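Local structure of histidinol-phosphatase (Listeria monocytogenes serotype 4b str. H7858, 6NLR) at residues 151-163 with 181-194. The protein probably hydrolyses histidinol phosphate to histidinol and phosphate in histidine biosynthesis, using a cluster of three metal ions. Numbering follows the deposited sequence.
Sequences GFEQAQLAYLEGV and HISLCQKFQQFFGE. With MN (manganese (II) ion), chain E.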
ATOM      1  N   GLY A 151      10.485  -6.514 -19.902  1.00 23.58           N
ATOM      2  CA  GLY A 151      10.428  -7.824 -19.232  1.00 23.54           C
ATOM      3  C   GLY A 151      10.175  -7.686 -17.747  1.00 21.63           C
ATOM      4  O   GLY A 151      10.163  -6.559 -17.226  1.00 20.06           O
ATOM      5  N   PHE A 152       9.972  -8.815 -17.089  1.00 22.09           N
ATOM      6  CA  PHE A 152       9.522  -8.844 -15.679  1.00 21.76           C
ATOM      7  C   PHE A 152      10.575  -8.175 -14.801  1.00 20.79           C
ATOM      8  O   PHE A 152      10.200  -7.351 -13.942  1.00 21.05           O
ATOM      9  CB  PHE A 152       9.199 -10.262 -15.216  1.00 23.50           C
ATOM     10  CG  PHE A 152       8.510 -10.278 -13.878  1.00 23.80           C
ATOM     11  CD1 PHE A 152       7.134 -10.127 -13.798  1.00 22.95           C
ATOM     12  CD2 PHE A 152       9.245 -10.393 -12.701  1.00 22.96           C
ATOM     13  CE1 PHE A 152       6.505 -10.134 -12.560  1.00 24.30           C
ATOM     14  CE2 PHE A 152       8.617 -10.408 -11.472  1.00 25.33           C
ATOM     15  CZ  PHE A 152       7.253 -10.254 -11.397  1.00 23.62           C
ATOM     16  N   GLU A 153      11.850  -8.482 -15.028  1.00 22.71           N
ATOM     17  CA  GLU A 153      12.956  -7.928 -14.202  1.00 23.28           C
ATOM     18  C   GLU A 153      13.061  -6.410 -14.433  1.00 22.22           C
ATOM     19  O   GLU A 153      13.257  -5.643 -13.452  1.00 20.57           O
ATOM     20  CB  GLU A 153      14.283  -8.636 -14.493  1.00 26.73           C
ATOM     21  CG  GLU A 153      15.402  -8.035 -13.673  1.00 32.18           C
ATOM     22  CD  GLU A 153      16.802  -8.564 -13.890  1.00 36.92           C
ATOM     23  OE1 GLU A 153      16.951  -9.511 -14.682  1.00 42.45           O
ATOM     24  OE2 GLU A 153      17.734  -8.035 -13.220  1.00 41.00           O
ATOM     25  N   GLN A 154      12.994  -5.981 -15.691  1.00 21.11           N
ATOM     26  CA  GLN A 154      13.055  -4.532 -16.024  1.00 22.89           C
ATOM     27  C   GLN A 154      11.889  -3.807 -15.321  1.00 21.19           C
ATOM     28  O   GLN A 154      12.095  -2.694 -14.825  1.00 21.80           O
ATOM     29  CB  GLN A 154      13.048  -4.329 -17.534  1.00 23.76           C
ATOM     30  CG  GLN A 154      14.320  -4.814 -18.224  1.00 25.77           C
ATOM     31  CD  GLN A 154      14.174  -6.206 -18.794  1.00 28.04           C
ATOM     32  OE1 GLN A 154      13.499  -7.063 -18.245  1.00 25.92           O
ATOM     33  NE2 GLN A 154      14.777  -6.450 -19.944  1.00 33.33           N
ATOM     34  N   ALA A 155      10.710  -4.431 -15.255  1.00 19.74           N
ATOM     35  CA  ALA A 155       9.529  -3.904 -14.535  1.00 19.44           C
ATOM     36  C   ALA A 155       9.825  -3.816 -13.036  1.00 19.75           C
ATOM     37  O   ALA A 155       9.454  -2.769 -12.437  1.00 20.24           O
ATOM     38  CB  ALA A 155       8.305  -4.738 -14.806  1.00 19.96           C
ATOM     39  N   GLN A 156      10.479  -4.844 -12.463  1.00 19.33           N
ATOM     40  CA  GLN A 156      10.866  -4.855 -11.029  1.00 20.40           C
ATOM     41  C   GLN A 156      11.747  -3.624 -10.767  1.00 20.33           C
ATOM     42  O   GLN A 156      11.532  -2.906  -9.763  1.00 18.71           O
ATOM     43  CB  GLN A 156      11.666  -6.100 -10.631  1.00 21.28           C
ATOM     44  CG  GLN A 156      10.859  -7.372 -10.529  1.00 22.74           C
ATOM     45  CD  GLN A 156      11.731  -8.587 -10.319  1.00 26.50           C
ATOM     46  OE1 GLN A 156      12.714  -8.799 -11.024  1.00 26.08           O
ATOM     47  NE2 GLN A 156      11.370  -9.408  -9.349  1.00 25.88           N
ATOM     48  N   LEU A 157      12.731  -3.405 -11.633  1.00 19.64           N
ATOM     49  CA  LEU A 157      13.736  -2.344 -11.386  1.00 21.02           C
ATOM     50  C   LEU A 157      13.078  -0.966 -11.562  1.00 21.36           C
ATOM     51  O   LEU A 157      13.400  -0.055 -10.768  1.00 20.95           O
ATOM     52  CB  LEU A 157      14.931  -2.555 -12.319  1.00 23.30           C
ATOM     53  CG  LEU A 157      15.765  -3.783 -11.979  1.00 23.89           C
ATOM     54  CD1 LEU A 157      16.710  -4.152 -13.097  1.00 27.96           C
ATOM     55  CD2 LEU A 157      16.514  -3.533 -10.701  1.00 25.01           C
ATOM     56  N   ALA A 158      12.164  -0.811 -12.527  1.00 19.40           N
ATOM     57  CA  ALA A 158      11.432   0.470 -12.694  1.00 19.84           C
ATOM     58  C   ALA A 158      10.544   0.721 -11.459  1.00 19.74           C
ATOM     59  O   ALA A 158      10.482   1.854 -10.948  1.00 19.30           O
ATOM     60  CB  ALA A 158      10.633   0.435 -13.946  1.00 20.27           C
ATOM     61  N   TYR A 159       9.896  -0.325 -10.972  1.00 20.78           N
ATOM     62  CA  TYR A 159       9.036  -0.269  -9.759  1.00 20.54           C
ATOM     63  C   TYR A 159       9.874   0.174  -8.555  1.00 20.82           C
ATOM     64  O   TYR A 159       9.470   1.138  -7.830  1.00 20.45           O
ATOM     65  CB  TYR A 159       8.363  -1.623  -9.534  1.00 19.33           C
ATOM     66  CG  TYR A 159       7.745  -1.746  -8.172  1.00 20.40           C
ATOM     67  CD1 TYR A 159       6.506  -1.160  -7.895  1.00 20.91           C
ATOM     68  CD2 TYR A 159       8.416  -2.399  -7.146  1.00 19.62           C
ATOM     69  CE1 TYR A 159       5.952  -1.237  -6.630  1.00 19.66           C
ATOM     70  CE2 TYR A 159       7.853  -2.513  -5.892  1.00 18.74           C
ATOM     71  CZ  TYR A 159       6.632  -1.915  -5.621  1.00 18.59           C
ATOM     72  OH  TYR A 159       6.103  -2.020  -4.358  1.00 18.23           O
ATOM     73  N   LEU A 160      11.015  -0.479  -8.337  1.00 21.11           N
ATOM     74  CA  LEU A 160      11.867  -0.165  -7.161  1.00 22.63           C
ATOM     75  C   LEU A 160      12.433   1.258  -7.284  1.00 21.77           C
ATOM     76  O   LEU A 160      12.617   1.893  -6.228  1.00 21.33           O
ATOM     77  CB  LEU A 160      12.959  -1.222  -7.003  1.00 21.79           C
ATOM     78  CG  LEU A 160      12.440  -2.603  -6.628  1.00 19.73           C
ATOM     79  CD1 LEU A 160      13.573  -3.612  -6.576  1.00 23.76           C
ATOM     80  CD2 LEU A 160      11.724  -2.571  -5.301  1.00 20.64           C
ATOM     81  N   GLU A 161      12.707   1.750  -8.491  1.00 21.69           N
ATOM     82  CA  GLU A 161      13.150   3.155  -8.668  1.00 22.64           C
ATOM     83  C   GLU A 161      12.028   4.080  -8.168  1.00 24.09           C
ATOM     84  O   GLU A 161      12.337   5.070  -7.477  1.00 21.98           O
ATOM     85  CB  GLU A 161      13.528   3.462 -10.118  1.00 27.06           C
ATOM     86  CG  GLU A 161      13.883   4.932 -10.349  1.00 33.29           C
ATOM     87  CD  GLU A 161      15.024   5.470  -9.482  1.00 42.75           C
ATOM     88  OE1 GLU A 161      15.964   4.674  -9.157  1.00 50.70           O
ATOM     89  OE2 GLU A 161      14.969   6.674  -9.104  1.00 44.57           O
ATOM     90  N   GLY A 162      10.758   3.763  -8.486  1.00 24.32           N
ATOM     91  CA  GLY A 162       9.585   4.516  -7.996  1.00 21.14           C
ATOM     92  C   GLY A 162       9.501   4.494  -6.474  1.00 22.29           C
ATOM     93  O   GLY A 162       9.197   5.544  -5.862  1.00 21.77           O
ATOM     94  N   VAL A 163       9.717   3.330  -5.873  1.00 21.81           N
ATOM     95  CA  VAL A 163       9.684   3.153  -4.389  1.00 21.71           C
ATOM     96  C   VAL A 163      10.763   4.050  -3.777  1.00 20.92           C
ATOM     97  O   VAL A 163      10.465   4.779  -2.837  1.00 19.81           O
ATOM     98  CB  VAL A 163       9.870   1.677  -3.990  1.00 21.44           C
ATOM     99  CG1 VAL A 163      10.039   1.527  -2.484  1.00 21.60           C
ATOM    100  CG2 VAL A 163       8.711   0.822  -4.510  1.00 21.12           C
ATOM    101  N   HIS A 181       3.470  -1.959   1.003  1.00 21.16           N
ATOM    102  CA  HIS A 181       3.745  -3.204   0.225  1.00 21.56           C
ATOM    103  C   HIS A 181       4.884  -3.022  -0.792  1.00 22.95           C
ATOM    104  O   HIS A 181       4.583  -3.011  -1.996  1.00 22.05           O
ATOM    105  CB  HIS A 181       2.442  -3.687  -0.445  1.00 22.74           C
ATOM    106  CG  HIS A 181       1.603  -2.609  -1.061  1.00 22.44           C
ATOM    107  ND1 HIS A 181       2.124  -1.709  -1.990  1.00 19.89           N
ATOM    108  CD2 HIS A 181       0.279  -2.314  -0.917  1.00 22.59           C
ATOM    109  CE1 HIS A 181       1.143  -0.896  -2.391  1.00 24.71           C
ATOM    110  NE2 HIS A 181      -0.004  -1.239  -1.743  1.00 21.83           N
ATOM    111  N   ILE A 182       6.158  -2.995  -0.362  1.00 22.57           N
ATOM    112  CA  ILE A 182       7.279  -2.574  -1.258  1.00 23.19           C
ATOM    113  C   ILE A 182       7.758  -3.683  -2.216  1.00 24.47           C
ATOM    114  O   ILE A 182       8.867  -3.524  -2.760  1.00 30.13           O
ATOM    115  CB  ILE A 182       8.469  -1.998  -0.478  1.00 23.77           C
ATOM    116  CG1 ILE A 182       9.112  -3.025   0.456  1.00 25.60           C
ATOM    117  CG2 ILE A 182       8.075  -0.716   0.228  1.00 25.00           C
ATOM    118  CD1 ILE A 182      10.534  -2.649   0.865  1.00 26.76           C
ATOM    119  N   SER A 183       6.990  -4.735  -2.472  1.00 22.25           N
ATOM    120  CA  SER A 183       7.299  -5.692  -3.568  1.00 21.59           C
ATOM    121  C   SER A 183       6.031  -5.943  -4.393  1.00 21.51           C
ATOM    122  O   SER A 183       5.813  -7.112  -4.830  1.00 19.33           O
ATOM    123  CB  SER A 183       7.880  -6.975  -3.019  1.00 23.76           C
ATOM    124  OG  SER A 183       6.950  -7.614  -2.144  1.00 22.41           O
ATOM    125  N   LEU A 184       5.234  -4.896  -4.612  1.00 20.01           N
ATOM    126  CA  LEU A 184       3.926  -5.001  -5.323  1.00 20.76           C
ATOM    127  C   LEU A 184       4.154  -5.444  -6.778  1.00 21.33           C
ATOM    128  O   LEU A 184       3.209  -5.937  -7.395  1.00 21.97           O
ATOM    129  CB  LEU A 184       3.174  -3.666  -5.275  1.00 21.30           C
ATOM    130  CG  LEU A 184       1.716  -3.738  -5.753  1.00 20.57           C
ATOM    131  CD1 LEU A 184       0.859  -4.521  -4.756  1.00 21.97           C
ATOM    132  CD2 LEU A 184       1.148  -2.341  -5.938  1.00 21.77           C
ATOM    133  N   CYS A 185       5.364  -5.275  -7.302  1.00 21.40           N
ATOM    134  CA  CYS A 185       5.810  -5.793  -8.626  1.00 23.08           C
ATOM    135  C   CYS A 185       5.722  -7.330  -8.678  1.00 21.88           C
ATOM    136  O   CYS A 185       5.831  -7.863  -9.804  1.00 24.78           O
ATOM    137  CB  CYS A 185       7.229  -5.328  -8.941  1.00 23.25           C
ATOM    138  SG  CYS A 185       8.487  -5.828  -7.721  1.00 26.56           S
ATOM    139  N   GLN A 186       5.455  -8.010  -7.556  1.00 21.53           N
ATOM    140  CA  GLN A 186       5.318  -9.502  -7.506  1.00 24.03           C
ATOM    141  C   GLN A 186       3.846  -9.941  -7.482  1.00 22.58           C
ATOM    142  O   GLN A 186       3.590 -11.152  -7.429  1.00 24.61           O
ATOM    143  CB  GLN A 186       6.057 -10.083  -6.291  1.00 23.14           C
ATOM    144  CG  GLN A 186       7.514  -9.657  -6.200  1.00 23.06           C
ATOM    145  CD  GLN A 186       8.332  -9.967  -7.430  1.00 26.12           C
ATOM    146  OE1 GLN A 186       9.030  -9.104  -7.967  1.00 27.79           O
ATOM    147  NE2 GLN A 186       8.258 -11.214  -7.896  1.00 24.65           N
ATOM    148  N   LYS A 187       2.893  -9.009  -7.553  1.00 21.79           N
ATOM    149  CA  LYS A 187       1.459  -9.363  -7.382  1.00 23.50           C
ATOM    150  C   LYS A 187       1.015 -10.359  -8.459  1.00 25.83           C
ATOM    151  O   LYS A 187       0.167 -11.212  -8.133  1.00 26.57           O
ATOM    152  CB  LYS A 187       0.556  -8.134  -7.391  1.00 24.60           C
ATOM    153  CG  LYS A 187      -0.920  -8.465  -7.243  1.00 24.26           C
ATOM    154  CD  LYS A 187      -1.794  -7.268  -7.072  1.00 25.45           C
ATOM    155  CE  LYS A 187      -3.264  -7.622  -6.945  1.00 27.03           C
ATOM    156  NZ  LYS A 187      -4.042  -6.380  -6.748  1.00 28.81           N
ATOM    157  N   PHE A 188       1.558 -10.295  -9.689  1.00 23.32           N
ATOM    158  CA  PHE A 188       1.136 -11.197 -10.796  1.00 23.86           C
ATOM    159  C   PHE A 188       2.292 -12.099 -11.217  1.00 25.44           C
ATOM    160  O   PHE A 188       2.308 -12.605 -12.358  1.00 25.12           O
ATOM    161  CB  PHE A 188       0.588 -10.360 -11.942  1.00 23.59           C
ATOM    162  CG  PHE A 188      -0.568  -9.489 -11.531  1.00 24.27           C
ATOM    163  CD1 PHE A 188      -1.741 -10.044 -11.015  1.00 24.77           C
ATOM    164  CD2 PHE A 188      -0.462  -8.114 -11.617  1.00 24.27           C
ATOM    165  CE1 PHE A 188      -2.785  -9.232 -10.605  1.00 24.43           C
ATOM    166  CE2 PHE A 188      -1.524  -7.308 -11.248  1.00 23.18           C
ATOM    167  CZ  PHE A 188      -2.672  -7.867 -10.742  1.00 23.12           C
ATOM    168  N   GLN A 189       3.229 -12.280 -10.292  1.00 23.82           N
ATOM    169  CA  GLN A 189       4.441 -13.127 -10.409  1.00 25.53           C
ATOM    170  C   GLN A 189       4.229 -14.334 -11.333  1.00 24.18           C
ATOM    171  O   GLN A 189       5.001 -14.549 -12.306  1.00 24.58           O
ATOM    172  CB  GLN A 189       4.639 -13.739  -9.024  1.00 30.39           C
ATOM    173  CG  GLN A 189       6.016 -13.542  -8.522  1.00 38.26           C
ATOM    174  CD  GLN A 189       6.105 -13.836  -7.057  1.00 29.37           C
ATOM    175  OE1 GLN A 189       6.993 -13.289  -6.462  1.00 36.78           O
ATOM    176  NE2 GLN A 189       5.245 -14.684  -6.492  1.00 29.90           N
ATOM    177  N   GLN A 190       3.249 -15.151 -10.975  1.00 24.53           N
ATOM    178  CA  GLN A 190       3.117 -16.524 -11.530  1.00 30.45           C
ATOM    179  C   GLN A 190       2.615 -16.417 -12.976  1.00 27.47           C
ATOM    180  O   GLN A 190       2.888 -17.337 -13.743  1.00 30.55           O
ATOM    181  CB  GLN A 190       2.267 -17.383 -10.589  1.00 31.52           C
ATOM    182  CG  GLN A 190       2.829 -17.493  -9.152  1.00 35.95           C
ATOM    183  CD  GLN A 190       4.106 -18.299  -8.864  1.00 44.09           C
ATOM    184  OE1 GLN A 190       4.797 -18.867  -9.736  1.00 35.04           O
ATOM    185  NE2 GLN A 190       4.451 -18.358  -7.578  1.00 37.10           N
ATOM    186  N   PHE A 191       1.971 -15.310 -13.358  1.00 27.77           N
ATOM    187  CA  PHE A 191       1.523 -15.064 -14.757  1.00 27.15           C
ATOM    188  C   PHE A 191       2.756 -14.996 -15.666  1.00 24.84           C
ATOM    189  O   PHE A 191       2.661 -15.353 -16.844  1.00 22.04           O
ATOM    190  CB  PHE A 191       0.700 -13.785 -14.883  1.00 30.28           C
ATOM    191  CG  PHE A 191       0.063 -13.575 -16.243  1.00 32.29           C
ATOM    192  CD1 PHE A 191      -1.111 -14.230 -16.586  1.00 33.07           C
ATOM    193  CD2 PHE A 191       0.613 -12.679 -17.157  1.00 33.12           C
ATOM    194  CE1 PHE A 191      -1.691 -14.017 -17.831  1.00 36.09           C
ATOM    195  CE2 PHE A 191       0.040 -12.483 -18.408  1.00 33.12           C
ATOM    196  CZ  PHE A 191      -1.120 -13.143 -18.736  1.00 34.10           C
ATOM    197  N   PHE A 192       3.901 -14.606 -15.116  1.00 22.59           N
ATOM    198  CA  PHE A 192       5.158 -14.451 -15.883  1.00 25.00           C
ATOM    199  C   PHE A 192       6.133 -15.586 -15.580  1.00 24.77           C
ATOM    200  O   PHE A 192       7.262 -15.485 -16.073  1.00 23.27           O
ATOM    201  CB  PHE A 192       5.783 -13.087 -15.564  1.00 26.02           C
ATOM    202  CG  PHE A 192       4.864 -11.933 -15.848  1.00 26.15           C
ATOM    203  CD1 PHE A 192       3.985 -11.470 -14.882  1.00 26.76           C
ATOM    204  CD2 PHE A 192       4.831 -11.365 -17.115  1.00 27.25           C
ATOM    205  CE1 PHE A 192       3.108 -10.431 -15.171  1.00 27.19           C
ATOM    206  CE2 PHE A 192       3.936 -10.354 -17.401  1.00 27.51           C
ATOM    207  CZ  PHE A 192       3.092  -9.873 -16.430  1.00 26.63           C
ATOM    208  N   GLY A 193       5.712 -16.613 -14.817  1.00 26.61           N
ATOM    209  CA  GLY A 193       6.584 -17.750 -14.481  1.00 31.25           C
ATOM    210  C   GLY A 193       7.723 -17.295 -13.582  1.00 29.57           C
ATOM    211  O   GLY A 193       8.834 -17.853 -13.670  1.00 31.14           O
ATOM    212  N   GLU A 194       7.434 -16.317 -12.728  1.00 28.96           N
ATOM    213  CA  GLU A 194       8.388 -15.705 -11.786  1.00 28.34           C
ATOM    214  C   GLU A 194       7.913 -16.001 -10.368  1.00 28.25           C
ATOM    215  O   GLU A 194       6.692 -16.249 -10.159  1.00 25.66           O
ATOM    216  CB  GLU A 194       8.433 -14.191 -11.987  1.00 31.90           C
ATOM    217  CG  GLU A 194       9.052 -13.773 -13.305  1.00 33.93           C
ATOM    218  CD  GLU A 194      10.559 -13.925 -13.395  1.00 40.66           C
ATOM    219  OE1 GLU A 194      11.201 -14.316 -12.377  1.00 54.19           O
ATOM    220  OE2 GLU A 194      11.080 -13.722 -14.507  1.00 47.07           O
TER
HETATM  221 MN    MN E 302      -1.935  -0.382  -2.048  0.78 16.40          MN
HETATM  222  O   HOH W   1       7.532  -6.850 -12.057  1.00 21.16           O
HETATM  223  O   HOH W   2       4.119  -0.448  -3.956  1.00 17.20           O
HETATM  224  O   HOH W   3      -1.899  -2.215  -3.474  1.00 42.97           O
HETATM  225  O   HOH W   4      -2.613  -1.350  -0.690  1.00 18.48           O
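Tyr159 OH is gripped from two sides: Leu184 N donates to it at 3.0 Å along a fairly straight N-H...O line, and water 2 lies 2.6 Å from the same oxygen. That water also accepts a weak bond from His181 ND1, while NE2 on the far side of the imidazole binds manganese at 2.1 Å. The tyrosine is thus linked through water, by one weak bond, to a metal ligand. With CG swung anti to the backbone N (chi1 166°), the Tyr159 ring leaves the helix to meet Cys185, whose backbone N sits over the centre of one face and whose SG approaches CD2 obliquely at 3.5 Å; Val163 CG2, of the same helix, lies over the rim of the opposite face.

One turn earlier, Gln156 NE2 donates to Gln186 OE1 (2.7 Å, 169°). Gln186 NE2 in turn donates to Gln189 OE1 on a lone pair in the carbonyl plane, so both ends of the Gln186 amide are held.

Near the helix start, Glu194 CG makes a CH-pi contact over one face of Phe152, 3.8 Å from the ring centroid; water 1 occupies the other face. Phe192 packs obliquely, ring planes 41° apart.

The contact therefore packs helix 152-168 against the loop after strand 178-179; His181 of this loop joins Glu93 and His123 at one manganese of the trinuclear site characteristic of PHP-family phosphatases.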